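Local structure of peptidase S15/CocE/NonD (Thaumarchaeota archaeon SCGC AB-539-E09, 4PF1) at residues M527-I532 with P560-T565; W503-I508 with Y555-P560; G292-E297 with W456-Q461; L482-Q487 with H564-G569. The protein acts as an aminopeptidase of the S15 serine peptidase family, probably removing residues from the N-termini of peptides through an alpha/beta-hydrolase catalytic domain. All coordinates share one frame; numbering follows the deposited sequence.

Interactions 1, 2 and 4 all lie in the C-terminal beta domain, whereas interaction 3 ties that domain to the loop of the alpha/beta-hydrolase core that carries the probable catalytic aspartate. Interactions 1 and 2 are wholly buried and share Pro560. Interaction 2 is almost purely apolar, one sheet packed on another, while interaction 1 mixes a serine hydrogen bond, a bridging water and a leucine-histidine contact. Interaction 4 uses the same strand 562-566 as interaction 1 and is the one held by a backbone hydrogen-bond ladder; Leu482 and Arg483 there are partly exposed. Interaction 3, about 9 Å from interaction 1 between centres, joins loops by apolar contacts and two waters, and touches it chiefly through Met527.

Interaction 1 of 4, residues M527-I532 with P560-T565; sequences MLSADI and PQVSHT
The imidazole of His564 has Leu528 lying over one face: CD1 stands 3.8 Å from the ring centroid and 15° off the ring normal, a CH-pi contact, and Leu528 CD2 reaches His564 CD2 at 3.8 Å. At the ring's edge lies Phe566 CD1, in plane, and both ring nitrogens are engaged, NE2 with Asp509 and ND1 with Thr380. A histidine suits this place because it offers a flat face to the leucine and two polar edge atoms to Asp509 and Thr380; the nearby carboxylate probably favours its protonated form. With an alanine in its place, Asp509 and Thr380 would probably lose their ring partner, and a gap would be likely beside the Leu528 methyls.

Further along, Ser529 has OG anti to its own N (chi1 176°), which carries the hydroxyl to Pro560, where OG donates to Pro560 O at 2.6 Å, the donor tilted 23° from the carbonyl plane. Ser529 CB meets Val562 CG1 at 3.6 Å. The proline, with no N-H to satisfy, lays CG and CD against the backbone, CG being 3.4 Å from Ala530 O. A water donates to both Leu528 O and Gln561 O and so bridges the two chains. Leu528 and Ser529 together face Ile507, a classic beta bulge where strand 525-534, at the edge of its antiparallel sheet, turns a corner.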
loop_
_atom_site.group_PDB
_atom_site.type_symbol
_atom_site.label_atom_id
_atom_site.label_comp_id
_atom_site.label_asym_id
_atom_site.label_seq_id
_atom_site.Cartn_x
_atom_site.Cartn_y
_atom_site.Cartn_z
ATOM N N MET A 527 -23.966 -2.427 -3.056
ATOM C CA MET A 527 -25.052 -1.581 -3.538
ATOM C C MET A 527 -25.041 -1.608 -5.069
ATOM O O MET A 527 -23.962 -1.614 -5.672
ATOM C CB MET A 527 -24.933 -0.153 -2.997
ATOM C CG MET A 527 -26.244 0.616 -3.079
ATOM S SD MET A 527 -26.333 1.993 -1.917
ATOM C CE MET A 527 -25.230 3.174 -2.735
ATOM N N LEU A 528 -26.226 -1.712 -5.687
ATOM C CA LEU A 528 -26.341 -1.861 -7.138
ATOM C C LEU A 528 -27.172 -0.736 -7.772
ATOM O O LEU A 528 -26.807 -0.228 -8.833
ATOM C CB LEU A 528 -26.958 -3.241 -7.449
ATOM C CG LEU A 528 -27.041 -3.648 -8.913
ATOM C CD1 LEU A 528 -25.684 -4.098 -9.442
ATOM C CD2 LEU A 528 -28.060 -4.736 -9.101
ATOM N N SER A 529 -28.292 -0.373 -7.138
ATOM C CA SER A 529 -29.178 0.697 -7.597
ATOM C C SER A 529 -29.898 1.275 -6.403
ATOM O O SER A 529 -30.580 0.544 -5.691
ATOM C CB SER A 529 -30.171 0.174 -8.630
ATOM O OG SER A 529 -31.096 1.174 -9.018
ATOM N N ALA A 530 -29.707 2.574 -6.142
ATOM C CA ALA A 530 -30.312 3.219 -4.984
ATOM C C ALA A 530 -30.637 4.681 -5.244
ATOM O O ALA A 530 -29.891 5.367 -5.946
ATOM C CB ALA A 530 -29.378 3.110 -3.788
ATOM N N ASP A 531 -31.741 5.166 -4.661
ATOM C CA ASP A 531 -32.114 6.573 -4.755
ATOM C C ASP A 531 -32.968 7.008 -3.569
ATOM O O ASP A 531 -33.314 6.193 -2.710
ATOM C CB ASP A 531 -32.798 6.913 -6.092
ATOM C CG ASP A 531 -32.237 8.189 -6.712
ATOM O OD1 ASP A 531 -31.925 9.135 -5.949
ATOM O OD2 ASP A 531 -32.071 8.223 -7.947
ATOM N N ILE A 532 -33.259 8.312 -3.502
ATOM C CA ILE A 532 -33.996 8.944 -2.407
ATOM C C ILE A 532 -35.171 9.761 -2.957
ATOM O O ILE A 532 -35.077 10.340 -4.043
ATOM C CB ILE A 532 -33.014 9.826 -1.558
ATOM C CG1 ILE A 532 -33.722 10.522 -0.358
ATOM C CG2 ILE A 532 -32.240 10.829 -2.437
ATOM C CD1 ILE A 532 -32.776 11.167 0.682
ATOM N N PRO A 560 -32.004 4.042 -10.181
ATOM C CA PRO A 560 -31.016 4.025 -11.283
ATOM C C PRO A 560 -31.027 2.724 -12.089
ATOM O O PRO A 560 -31.364 1.669 -11.562
ATOM C CB PRO A 560 -29.683 4.210 -10.560
ATOM C CG PRO A 560 -30.026 4.968 -9.334
ATOM C CD PRO A 560 -31.375 4.463 -8.907
ATOM N N GLN A 561 -30.654 2.813 -13.369
ATOM C CA GLN A 561 -30.647 1.687 -14.308
ATOM C C GLN A 561 -29.835 0.506 -13.805
ATOM O O GLN A 561 -28.856 0.681 -13.068
ATOM C CB GLN A 561 -30.107 2.116 -15.688
ATOM C CG GLN A 561 -30.794 3.338 -16.294
ATOM C CD GLN A 561 -32.295 3.206 -16.429
ATOM O OE1 GLN A 561 -32.821 2.202 -16.925
ATOM N NE2 GLN A 561 -33.013 4.247 -16.034
ATOM N N VAL A 562 -30.263 -0.707 -14.202
ATOM C CA VAL A 562 -29.580 -1.959 -13.893
ATOM C C VAL A 562 -29.403 -2.793 -15.170
ATOM O O VAL A 562 -30.233 -2.747 -16.076
ATOM C CB VAL A 562 -30.264 -2.797 -12.773
ATOM C CG1 VAL A 562 -30.086 -2.146 -11.406
ATOM C CG2 VAL A 562 -31.744 -3.061 -13.074
ATOM N N SER A 563 -28.303 -3.531 -15.223
ATOM C CA SER A 563 -27.929 -4.487 -16.260
ATOM C C SER A 563 -27.033 -5.447 -15.547
ATOM O O SER A 563 -25.832 -5.202 -15.418
ATOM C CB SER A 563 -27.235 -3.790 -17.430
ATOM O OG SER A 563 -27.114 -4.669 -18.535
ATOM N N HIS A 564 -27.649 -6.421 -14.874
ATOM C CA HIS A 564 -26.925 -7.263 -13.946
ATOM C C HIS A 564 -27.418 -8.696 -13.917
ATOM O O HIS A 564 -28.606 -8.963 -14.122
ATOM C CB HIS A 564 -27.078 -6.647 -12.539
ATOM C CG HIS A 564 -26.266 -7.301 -11.466
ATOM N ND1 HIS A 564 -24.895 -7.146 -11.409
ATOM C CD2 HIS A 564 -26.672 -8.025 -10.399
ATOM C CE1 HIS A 564 -24.506 -7.813 -10.335
ATOM N NE2 HIS A 564 -25.541 -8.348 -9.690
ATOM N N THR A 565 -26.502 -9.612 -13.601
ATOM C CA THR A 565 -26.830 -10.998 -13.349
ATOM C C THR A 565 -26.539 -11.290 -11.882
ATOM O O THR A 565 -25.390 -11.193 -11.451
ATOM C CB THR A 565 -26.076 -11.951 -14.300
ATOM O OG1 THR A 565 -26.577 -11.775 -15.621
ATOM C CG2 THR A 565 -26.233 -13.418 -13.903
HETATM O O HOH W 1 -26.772 -0.907 -11.617
#

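Interaction 2 of 4, residues W503-I508 with Y555-P560; sequences WVVKII and YRIPLP
Leu559 is closely packed between two residues of strand 502-510. Its CD1 touches Ile507 CD1 at 3.7 Å and Val505 CG1 at 4.0 Å, while its other methyl, CD2, comes to 3.5 Å from Val505 O, so one leucine spreads two branches over two neighbours and a carbonyl. With chi1 at 179°, Val505 turns CG1 to Leu559 and leaves CG2 for Ile557, whose CD1 it meets at 3.8 Å. Beta-branched residues suit such positions, since they favour the extended backbone and present two methyls to the facing layer.

The strands' axes pass 9.1 Å apart at an angle of 47°, with no clear hydrogen bond between them: this is face-to-face packing of two sheets, consistent with a beta sandwich. Strand 502-510 belongs to a four-stranded antiparallel sheet, and strand 553-558 to the other layer, beside strand 489-496.

Equally close at the far end, Trp503 turns the edge of its five-membered ring toward the face of Tyr555, an edge-to-face pair with centroids 4.4 Å apart and planes inclined at 54°; Trp503 NE1 comes within 3.4 Å of Tyr555 CZ. The join between this pair and the aliphatic cluster is looser, Trp503 CB standing 4.3 Å from Ile557 CD1. On the outer side Arg556 is exposed to solvent and Pro558 partly so, neither touching residues 503-508.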
loop_
_atom_site.group_PDB
_atom_site.type_symbol
_atom_site.label_atom_id
_atom_site.label_comp_id
_atom_site.label_asym_id
_atom_site.label_seq_id
_atom_site.Cartn_x
_atom_site.Cartn_y
_atom_site.Cartn_z
ATOM N N TRP A 503 -37.433 9.075 1.853
ATOM C CA TRP A 503 -37.431 7.625 1.748
ATOM C C TRP A 503 -36.315 7.183 0.811
ATOM O O TRP A 503 -36.328 7.514 -0.377
ATOM C CB TRP A 503 -38.803 7.084 1.293
ATOM C CG TRP A 503 -39.947 7.477 2.189
ATOM C CD1 TRP A 503 -40.838 8.488 1.983
ATOM C CD2 TRP A 503 -40.305 6.876 3.444
ATOM N NE1 TRP A 503 -41.742 8.544 3.018
ATOM C CE2 TRP A 503 -41.437 7.568 3.930
ATOM C CE3 TRP A 503 -39.796 5.798 4.192
ATOM C CZ2 TRP A 503 -42.066 7.223 5.136
ATOM C CZ3 TRP A 503 -40.419 5.456 5.385
ATOM C CH2 TRP A 503 -41.531 6.173 5.854
ATOM N N VAL A 504 -35.315 6.490 1.374
ATOM C CA VAL A 504 -34.166 5.960 0.636
ATOM C C VAL A 504 -34.431 4.487 0.335
ATOM O O VAL A 504 -34.705 3.716 1.256
ATOM C CB VAL A 504 -32.832 6.144 1.422
ATOM C CG1 VAL A 504 -31.642 5.601 0.632
ATOM C CG2 VAL A 504 -32.605 7.596 1.815
ATOM N N VAL A 505 -34.375 4.100 -0.947
ATOM C CA VAL A 505 -34.569 2.710 -1.350
ATOM C C VAL A 505 -33.282 2.226 -2.011
ATOM O O VAL A 505 -32.806 2.860 -2.950
ATOM C CB VAL A 505 -35.815 2.502 -2.268
ATOM C CG1 VAL A 505 -35.956 1.035 -2.682
ATOM C CG2 VAL A 505 -37.095 2.985 -1.583
ATOM N N LYS A 506 -32.713 1.112 -1.506
ATOM C CA LYS A 506 -31.480 0.541 -2.060
ATOM C C LYS A 506 -31.690 -0.878 -2.564
ATOM O O LYS A 506 -32.285 -1.695 -1.855
ATOM C CB LYS A 506 -30.358 0.506 -1.011
ATOM C CG LYS A 506 -30.110 1.778 -0.235
ATOM C CD LYS A 506 -28.980 1.522 0.742
ATOM C CE LYS A 506 -28.962 2.490 1.878
ATOM N NZ LYS A 506 -28.179 1.961 3.029
ATOM N N ILE A 507 -31.154 -1.192 -3.758
ATOM C CA ILE A 507 -31.126 -2.559 -4.292
ATOM C C ILE A 507 -29.695 -3.043 -4.131
ATOM O O ILE A 507 -28.760 -2.336 -4.517
ATOM C CB ILE A 507 -31.642 -2.673 -5.760
ATOM C CG1 ILE A 507 -33.164 -2.448 -5.823
ATOM C CG2 ILE A 507 -31.254 -4.039 -6.391
ATOM C CD1 ILE A 507 -33.674 -2.195 -7.175
ATOM N N ILE A 508 -29.516 -4.212 -3.525
ATOM C CA ILE A 508 -28.192 -4.728 -3.217
ATOM C C ILE A 508 -28.015 -6.168 -3.711
ATOM O O ILE A 508 -28.944 -6.978 -3.636
ATOM C CB ILE A 508 -27.973 -4.620 -1.670
ATOM C CG1 ILE A 508 -27.713 -3.160 -1.230
ATOM C CG2 ILE A 508 -26.884 -5.561 -1.149
ATOM C CD1 ILE A 508 -28.469 -2.752 0.027
ATOM N N TYR A 555 -45.892 5.751 -2.679
ATOM C CA TYR A 555 -44.776 6.465 -3.301
ATOM C C TYR A 555 -44.286 5.705 -4.523
ATOM O O TYR A 555 -44.186 4.477 -4.487
ATOM C CB TYR A 555 -43.606 6.632 -2.306
ATOM C CG TYR A 555 -43.952 7.418 -1.065
ATOM C CD1 TYR A 555 -44.531 6.796 0.040
ATOM C CD2 TYR A 555 -43.670 8.777 -0.976
ATOM C CE1 TYR A 555 -44.857 7.518 1.186
ATOM C CE2 TYR A 555 -43.971 9.504 0.174
ATOM C CZ TYR A 555 -44.580 8.873 1.246
ATOM O OH TYR A 555 -44.880 9.581 2.378
ATOM N N ARG A 556 -43.978 6.427 -5.600
ATOM C CA ARG A 556 -43.401 5.841 -6.803
ATOM C C ARG A 556 -41.974 6.343 -6.898
ATOM O O ARG A 556 -41.761 7.544 -7.074
ATOM C CB ARG A 556 -44.220 6.196 -8.058
ATOM C CG ARG A 556 -44.062 5.177 -9.184
ATOM C CD ARG A 556 -44.656 5.670 -10.491
ATOM N NE ARG A 556 -43.622 6.149 -11.409
ATOM C CZ ARG A 556 -43.160 5.453 -12.444
ATOM N NH1 ARG A 556 -43.651 4.250 -12.717
ATOM N NH2 ARG A 556 -42.212 5.959 -13.221
ATOM N N ILE A 557 -40.995 5.457 -6.653
ATOM C CA ILE A 557 -39.588 5.853 -6.643
ATOM C C ILE A 557 -38.815 5.102 -7.745
ATOM O O ILE A 557 -38.357 3.973 -7.523
ATOM C CB ILE A 557 -38.926 5.679 -5.233
ATOM C CG1 ILE A 557 -39.808 6.269 -4.107
ATOM C CG2 ILE A 557 -37.520 6.298 -5.203
ATOM C CD1 ILE A 557 -39.545 5.675 -2.706
ATOM N N PRO A 558 -38.660 5.717 -8.945
ATOM C CA PRO A 558 -37.840 5.078 -9.989
ATOM C C PRO A 558 -36.382 5.064 -9.541
ATOM O O PRO A 558 -35.918 6.036 -8.943
ATOM C CB PRO A 558 -38.058 5.966 -11.228
ATOM C CG PRO A 558 -39.161 6.940 -10.851
ATOM C CD PRO A 558 -39.114 7.057 -9.364
ATOM N N LEU A 559 -35.690 3.940 -9.748
ATOM C CA LEU A 559 -34.320 3.786 -9.273
ATOM C C LEU A 559 -33.312 3.749 -10.434
ATOM O O LEU A 559 -33.704 3.455 -11.563
ATOM C CB LEU A 559 -34.209 2.512 -8.407
ATOM C CG LEU A 559 -35.025 2.525 -7.100
ATOM C CD1 LEU A 559 -35.251 1.122 -6.584
ATOM C CD2 LEU A 559 -34.360 3.391 -6.031
ATOM N N PRO A 560 -32.004 4.042 -10.181
ATOM C CA PRO A 560 -31.016 4.025 -11.283
ATOM C C PRO A 560 -31.027 2.724 -12.089
ATOM O O PRO A 560 -31.364 1.669 -11.562
ATOM C CB PRO A 560 -29.683 4.210 -10.560
ATOM C CG PRO A 560 -30.026 4.968 -9.334
ATOM C CD PRO A 560 -31.375 4.463 -8.907
#

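Interaction 3 of 4, residues G292-E297 with W456-Q461; sequences GLFDQE and WLVDDQ
The loop that carries Asp295, the probable acid of an alpha/beta-hydrolase Ser-His-Asp triad with Ser161 and His328, rests here on Leu457 and its neighbours. The CD1 methyl of Leu457 packs against two successive carbonyl oxygens, 3.4 Å from Asp295 O and 3.5 Å from Phe294 O, and against Gln296 CA; an aliphatic leucine can do this without needing a polar partner. Val458 sets CG1 over one face of the Phe294 ring, 3.8 Å from its centroid, a CH-pi contact, while Leu293 CB lies over the opposite face. Gln296 packs its CB against Trp456 CD1 at 3.7 Å; its chain then bends away, and OE1 bonds to His328 N.

No direct hydrogen bond crosses the contact, but two waters do: one links Phe294 O to Leu457 N, the other Gln296 O to Trp456 NE1, lying in the plane of the indole. Asp295 OD1 accepts from Glu297 N at 3.0 Å in an Asx turn and also from Asp298 N, which fixes the carboxylate while OD2 bonds to His328 ND1.

One loop runs from strand 287-292 to helix 301-309, the other leads into helix 462-465; Leu338 of strand 337-338 touches both Phe294 and Val458, and Met527 of strand 525-534 packs on Trp456 and Leu457.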
loop_
_atom_site.group_PDB
_atom_site.type_symbol
_atom_site.label_atom_id
_atom_site.label_comp_id
_atom_site.label_asym_id
_atom_site.label_seq_id
_atom_site.Cartn_x
_atom_site.Cartn_y
_atom_site.Cartn_z
ATOM N N GLY A 292 -23.139 5.861 -17.382
ATOM C CA GLY A 292 -22.516 4.932 -16.451
ATOM C C GLY A 292 -23.494 4.388 -15.435
ATOM O O GLY A 292 -24.283 5.147 -14.861
ATOM N N LEU A 293 -23.432 3.069 -15.187
ATOM C CA LEU A 293 -24.299 2.369 -14.225
ATOM C C LEU A 293 -24.080 2.847 -12.785
ATOM O O LEU A 293 -25.017 2.824 -11.986
ATOM C CB LEU A 293 -24.066 0.840 -14.289
ATOM C CG LEU A 293 -24.668 0.087 -15.490
ATOM C CD1 LEU A 293 -24.104 -1.325 -15.579
ATOM C CD2 LEU A 293 -26.193 0.017 -15.398
ATOM N N PHE A 294 -22.848 3.257 -12.450
ATOM C CA PHE A 294 -22.508 3.658 -11.085
ATOM C C PHE A 294 -22.070 5.132 -11.005
ATOM O O PHE A 294 -21.295 5.505 -10.120
ATOM C CB PHE A 294 -21.420 2.717 -10.519
ATOM C CG PHE A 294 -21.723 1.246 -10.706
ATOM C CD1 PHE A 294 -22.798 0.650 -10.052
ATOM C CD2 PHE A 294 -20.951 0.462 -11.558
ATOM C CE1 PHE A 294 -23.088 -0.706 -10.242
ATOM C CE2 PHE A 294 -21.232 -0.898 -11.733
ATOM C CZ PHE A 294 -22.302 -1.472 -11.078
ATOM N N ASP A 295 -22.618 5.973 -11.897
ATOM C CA ASP A 295 -22.349 7.406 -11.941
ATOM C C ASP A 295 -22.873 8.087 -10.663
ATOM O O ASP A 295 -24.081 8.236 -10.493
ATOM C CB ASP A 295 -22.989 8.028 -13.194
ATOM C CG ASP A 295 -22.428 9.384 -13.562
ATOM O OD1 ASP A 295 -22.375 10.266 -12.680
ATOM O OD2 ASP A 295 -22.025 9.557 -14.717
ATOM N N GLN A 296 -21.949 8.504 -9.771
ATOM C CA GLN A 296 -22.269 9.118 -8.478
ATOM C C GLN A 296 -22.657 10.615 -8.596
ATOM O O GLN A 296 -22.912 11.261 -7.571
ATOM C CB GLN A 296 -21.086 8.929 -7.497
ATOM C CG GLN A 296 -19.869 9.857 -7.735
ATOM C CD GLN A 296 -18.937 9.462 -8.868
ATOM O OE1 GLN A 296 -19.197 8.540 -9.648
ATOM N NE2 GLN A 296 -17.831 10.190 -9.001
ATOM N N GLU A 297 -22.729 11.159 -9.830
ATOM C CA GLU A 297 -23.057 12.570 -10.011
ATOM C C GLU A 297 -24.236 12.799 -10.962
ATOM O O GLU A 297 -25.108 13.610 -10.645
ATOM C CB GLU A 297 -21.826 13.357 -10.482
ATOM C CG GLU A 297 -20.779 13.528 -9.388
ATOM C CD GLU A 297 -19.648 14.504 -9.655
ATOM O OE1 GLU A 297 -18.705 14.548 -8.832
ATOM O OE2 GLU A 297 -19.712 15.241 -10.665
ATOM N N TRP A 456 -18.253 5.178 -4.225
ATOM C CA TRP A 456 -19.297 5.119 -3.198
ATOM C C TRP A 456 -20.581 4.364 -3.597
ATOM O O TRP A 456 -21.159 3.706 -2.734
ATOM C CB TRP A 456 -19.606 6.526 -2.645
ATOM C CG TRP A 456 -20.907 7.173 -3.038
ATOM C CD1 TRP A 456 -21.065 8.205 -3.917
ATOM C CD2 TRP A 456 -22.168 7.023 -2.368
ATOM N NE1 TRP A 456 -22.366 8.654 -3.893
ATOM C CE2 TRP A 456 -23.070 7.932 -2.963
ATOM C CE3 TRP A 456 -22.639 6.169 -1.354
ATOM C CZ2 TRP A 456 -24.419 8.000 -2.595
ATOM C CZ3 TRP A 456 -23.975 6.237 -0.989
ATOM C CH2 TRP A 456 -24.847 7.149 -1.598
ATOM N N LEU A 457 -20.995 4.394 -4.876
ATOM C CA LEU A 457 -22.232 3.711 -5.269
ATOM C C LEU A 457 -22.125 2.166 -5.259
ATOM O O LEU A 457 -23.156 1.497 -5.377
ATOM C CB LEU A 457 -22.763 4.212 -6.622
ATOM C CG LEU A 457 -23.440 5.598 -6.591
ATOM C CD1 LEU A 457 -24.011 5.940 -7.938
ATOM C CD2 LEU A 457 -24.548 5.667 -5.532
ATOM N N VAL A 458 -20.909 1.604 -5.061
ATOM C CA VAL A 458 -20.733 0.149 -4.944
ATOM C C VAL A 458 -20.277 -0.215 -3.504
ATOM O O VAL A 458 -19.853 -1.345 -3.257
ATOM C CB VAL A 458 -19.815 -0.483 -6.041
ATOM C CG1 VAL A 458 -20.407 -0.286 -7.431
ATOM C CG2 VAL A 458 -18.384 0.046 -5.973
ATOM N N ASP A 459 -20.432 0.734 -2.548
ATOM C CA ASP A 459 -20.076 0.546 -1.134
ATOM C C ASP A 459 -20.796 -0.646 -0.504
ATOM O O ASP A 459 -21.945 -0.932 -0.849
ATOM C CB ASP A 459 -20.434 1.803 -0.319
ATOM C CG ASP A 459 -19.326 2.819 -0.118
ATOM O OD1 ASP A 459 -18.241 2.649 -0.720
ATOM O OD2 ASP A 459 -19.545 3.786 0.638
ATOM N N ASP A 460 -20.130 -1.303 0.459
ATOM C CA ASP A 460 -20.716 -2.375 1.250
ATOM C C ASP A 460 -21.771 -1.751 2.164
ATOM O O ASP A 460 -21.493 -0.762 2.842
ATOM C CB ASP A 460 -19.618 -3.117 2.048
ATOM C CG ASP A 460 -20.105 -4.212 2.979
ATOM O OD1 ASP A 460 -21.145 -4.842 2.670
ATOM O OD2 ASP A 460 -19.418 -4.481 3.984
ATOM N N GLN A 461 -23.002 -2.253 2.090
ATOM C CA GLN A 461 -24.112 -1.706 2.862
ATOM C C GLN A 461 -24.353 -2.503 4.163
ATOM O O GLN A 461 -25.399 -2.339 4.793
ATOM C CB GLN A 461 -25.390 -1.629 1.996
ATOM C CG GLN A 461 -25.286 -0.637 0.811
ATOM C CD GLN A 461 -24.911 0.767 1.236
ATOM O OE1 GLN A 461 -25.685 1.475 1.886
ATOM N NE2 GLN A 461 -23.704 1.203 0.877
HETATM O O HOH W 2 -19.659 5.249 -7.643
HETATM O O HOH W 3 -24.252 10.051 -5.543
#

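Interaction 4 of 4, residues L482-Q487 with H564-G569; sequences LRVAGQ and HTFLPG
Leu482 and Phe566, and likewise Val484 and His564, form antiparallel hydrogen-bonded pairs, with Phe566 N to Leu482 O at 2.7 Å and Val484 N to His564 O at 2.9 Å among four nearly straight bonds. On the face bearing these four residues, Phe566 holds CG anti to its carbonyl carbon (chi1 -69°), which lays the ring beside Leu482 and Val484. Leu482 CD2 is 4.0 Å from Phe566 CD2. Val484 CG2 meets Phe566 CE2 at 3.7 Å. His564 brings CD2 over the centre of the Phe566 ring, 3.6 Å above its plane, in an edge-to-face pair.

This is a short two-stranded ladder of the C-terminal beta domain, and strand 482-486 also makes backbone bonds with strand 606-625. A flat ring suits the centre of this face, where Ile572 also touches it. A serine in place of Phe566 would probably strip Val484 and Leu482 of their apolar neighbour and leave the His564 ring without the face it packs on.

Arg483 and Thr565, a non-hydrogen-bonded pair, point to the other face. Thr565 OG1 lies 3.5 Å from Arg483 CG, at the guanidinium's edge; it hydrogen-bonds to Glu379 OE2, the same oxygen that Arg483 NE holds by a salt bridge.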
loop_
_atom_site.group_PDB
_atom_site.type_symbol
_atom_site.label_atom_id
_atom_site.label_comp_id
_atom_site.label_asym_id
_atom_site.label_seq_id
_atom_site.Cartn_x
_atom_site.Cartn_y
_atom_site.Cartn_z
ATOM N N LEU A 482 -30.066 -14.915 -12.009
ATOM C CA LEU A 482 -31.222 -14.043 -12.226
ATOM C C LEU A 482 -30.761 -12.769 -12.939
ATOM O O LEU A 482 -29.956 -12.013 -12.395
ATOM C CB LEU A 482 -31.909 -13.715 -10.886
ATOM C CG LEU A 482 -33.337 -13.186 -10.970
ATOM C CD1 LEU A 482 -34.210 -13.829 -9.921
ATOM C CD2 LEU A 482 -33.371 -11.680 -10.816
ATOM N N ARG A 483 -31.243 -12.559 -14.169
ATOM C CA ARG A 483 -30.860 -11.418 -15.003
ATOM C C ARG A 483 -31.880 -10.295 -14.912
ATOM O O ARG A 483 -33.070 -10.535 -15.110
ATOM C CB ARG A 483 -30.709 -11.848 -16.478
ATOM C CG ARG A 483 -29.644 -12.913 -16.739
ATOM C CD ARG A 483 -29.449 -13.130 -18.230
ATOM N NE ARG A 483 -28.832 -11.966 -18.874
ATOM C CZ ARG A 483 -29.055 -11.600 -20.132
ATOM N NH1 ARG A 483 -29.894 -12.293 -20.892
ATOM N NH2 ARG A 483 -28.459 -10.529 -20.634
ATOM N N VAL A 484 -31.413 -9.060 -14.651
ATOM C CA VAL A 484 -32.274 -7.868 -14.591
ATOM C C VAL A 484 -31.758 -6.800 -15.571
ATOM O O VAL A 484 -30.549 -6.673 -15.767
ATOM C CB VAL A 484 -32.440 -7.285 -13.158
ATOM C CG1 VAL A 484 -33.317 -8.185 -12.288
ATOM C CG2 VAL A 484 -31.086 -7.014 -12.495
ATOM N N ALA A 485 -32.680 -6.064 -16.203
ATOM C CA ALA A 485 -32.351 -4.993 -17.142
ATOM C C ALA A 485 -33.402 -3.886 -17.087
ATOM O O ALA A 485 -34.574 -4.155 -16.838
ATOM C CB ALA A 485 -32.235 -5.540 -18.556
ATOM N N GLY A 486 -32.967 -2.655 -17.303
ATOM C CA GLY A 486 -33.852 -1.499 -17.298
ATOM C C GLY A 486 -33.858 -0.730 -15.998
ATOM O O GLY A 486 -32.885 -0.760 -15.239
ATOM N N GLN A 487 -34.954 -0.014 -15.748
ATOM C CA GLN A 487 -35.091 0.808 -14.561
ATOM C C GLN A 487 -36.012 0.145 -13.528
ATOM O O GLN A 487 -37.206 -0.013 -13.787
ATOM C CB GLN A 487 -35.603 2.218 -14.937
ATOM C CG GLN A 487 -36.053 3.066 -13.744
ATOM C CD GLN A 487 -36.095 4.530 -14.069
ATOM O OE1 GLN A 487 -36.982 5.011 -14.782
ATOM N NE2 GLN A 487 -35.151 5.281 -13.522
ATOM N N HIS A 564 -27.649 -6.421 -14.874
ATOM C CA HIS A 564 -26.925 -7.263 -13.946
ATOM C C HIS A 564 -27.418 -8.696 -13.917
ATOM O O HIS A 564 -28.606 -8.963 -14.122
ATOM C CB HIS A 564 -27.078 -6.647 -12.539
ATOM C CG HIS A 564 -26.266 -7.301 -11.466
ATOM N ND1 HIS A 564 -24.895 -7.146 -11.409
ATOM C CD2 HIS A 564 -26.672 -8.025 -10.399
ATOM C CE1 HIS A 564 -24.506 -7.813 -10.335
ATOM N NE2 HIS A 564 -25.541 -8.348 -9.690
ATOM N N THR A 565 -26.502 -9.612 -13.601
ATOM C CA THR A 565 -26.830 -10.998 -13.349
ATOM C C THR A 565 -26.539 -11.290 -11.882
ATOM O O THR A 565 -25.390 -11.193 -11.451
ATOM C CB THR A 565 -26.076 -11.951 -14.300
ATOM O OG1 THR A 565 -26.577 -11.775 -15.621
ATOM C CG2 THR A 565 -26.233 -13.418 -13.903
ATOM N N PHE A 566 -27.585 -11.610 -11.113
ATOM C CA PHE A 566 -27.452 -12.059 -9.731
ATOM C C PHE A 566 -27.064 -13.534 -9.816
ATOM O O PHE A 566 -27.899 -14.372 -10.173
ATOM C CB PHE A 566 -28.764 -11.846 -8.951
ATOM C CG PHE A 566 -29.146 -10.410 -8.674
ATOM C CD1 PHE A 566 -28.613 -9.729 -7.583
ATOM C CD2 PHE A 566 -30.088 -9.761 -9.461
ATOM C CE1 PHE A 566 -28.982 -8.406 -7.315
ATOM C CE2 PHE A 566 -30.463 -8.439 -9.186
ATOM C CZ PHE A 566 -29.908 -7.771 -8.114
ATOM N N LEU A 567 -25.771 -13.829 -9.632
ATOM C CA LEU A 567 -25.212 -15.169 -9.823
ATOM C C LEU A 567 -25.634 -16.179 -8.718
ATOM O O LEU A 567 -26.071 -15.758 -7.646
ATOM C CB LEU A 567 -23.670 -15.083 -9.906
ATOM C CG LEU A 567 -23.089 -14.448 -11.176
ATOM C CD1 LEU A 567 -21.652 -14.018 -10.957
ATOM C CD2 LEU A 567 -23.174 -15.401 -12.364
ATOM N N PRO A 568 -25.508 -17.521 -8.963
ATOM C CA PRO A 568 -25.876 -18.500 -7.916
ATOM C C PRO A 568 -25.081 -18.300 -6.620
ATOM O O PRO A 568 -23.889 -17.980 -6.664
ATOM C CB PRO A 568 -25.554 -19.853 -8.563
ATOM C CG PRO A 568 -25.577 -19.593 -10.025
ATOM C CD PRO A 568 -25.050 -18.205 -10.191
ATOM N N GLY A 569 -25.762 -18.449 -5.486
ATOM C CA GLY A 569 -25.169 -18.228 -4.170
ATOM C C GLY A 569 -25.346 -16.800 -3.681
ATOM O O GLY A 569 -25.187 -16.526 -2.487
#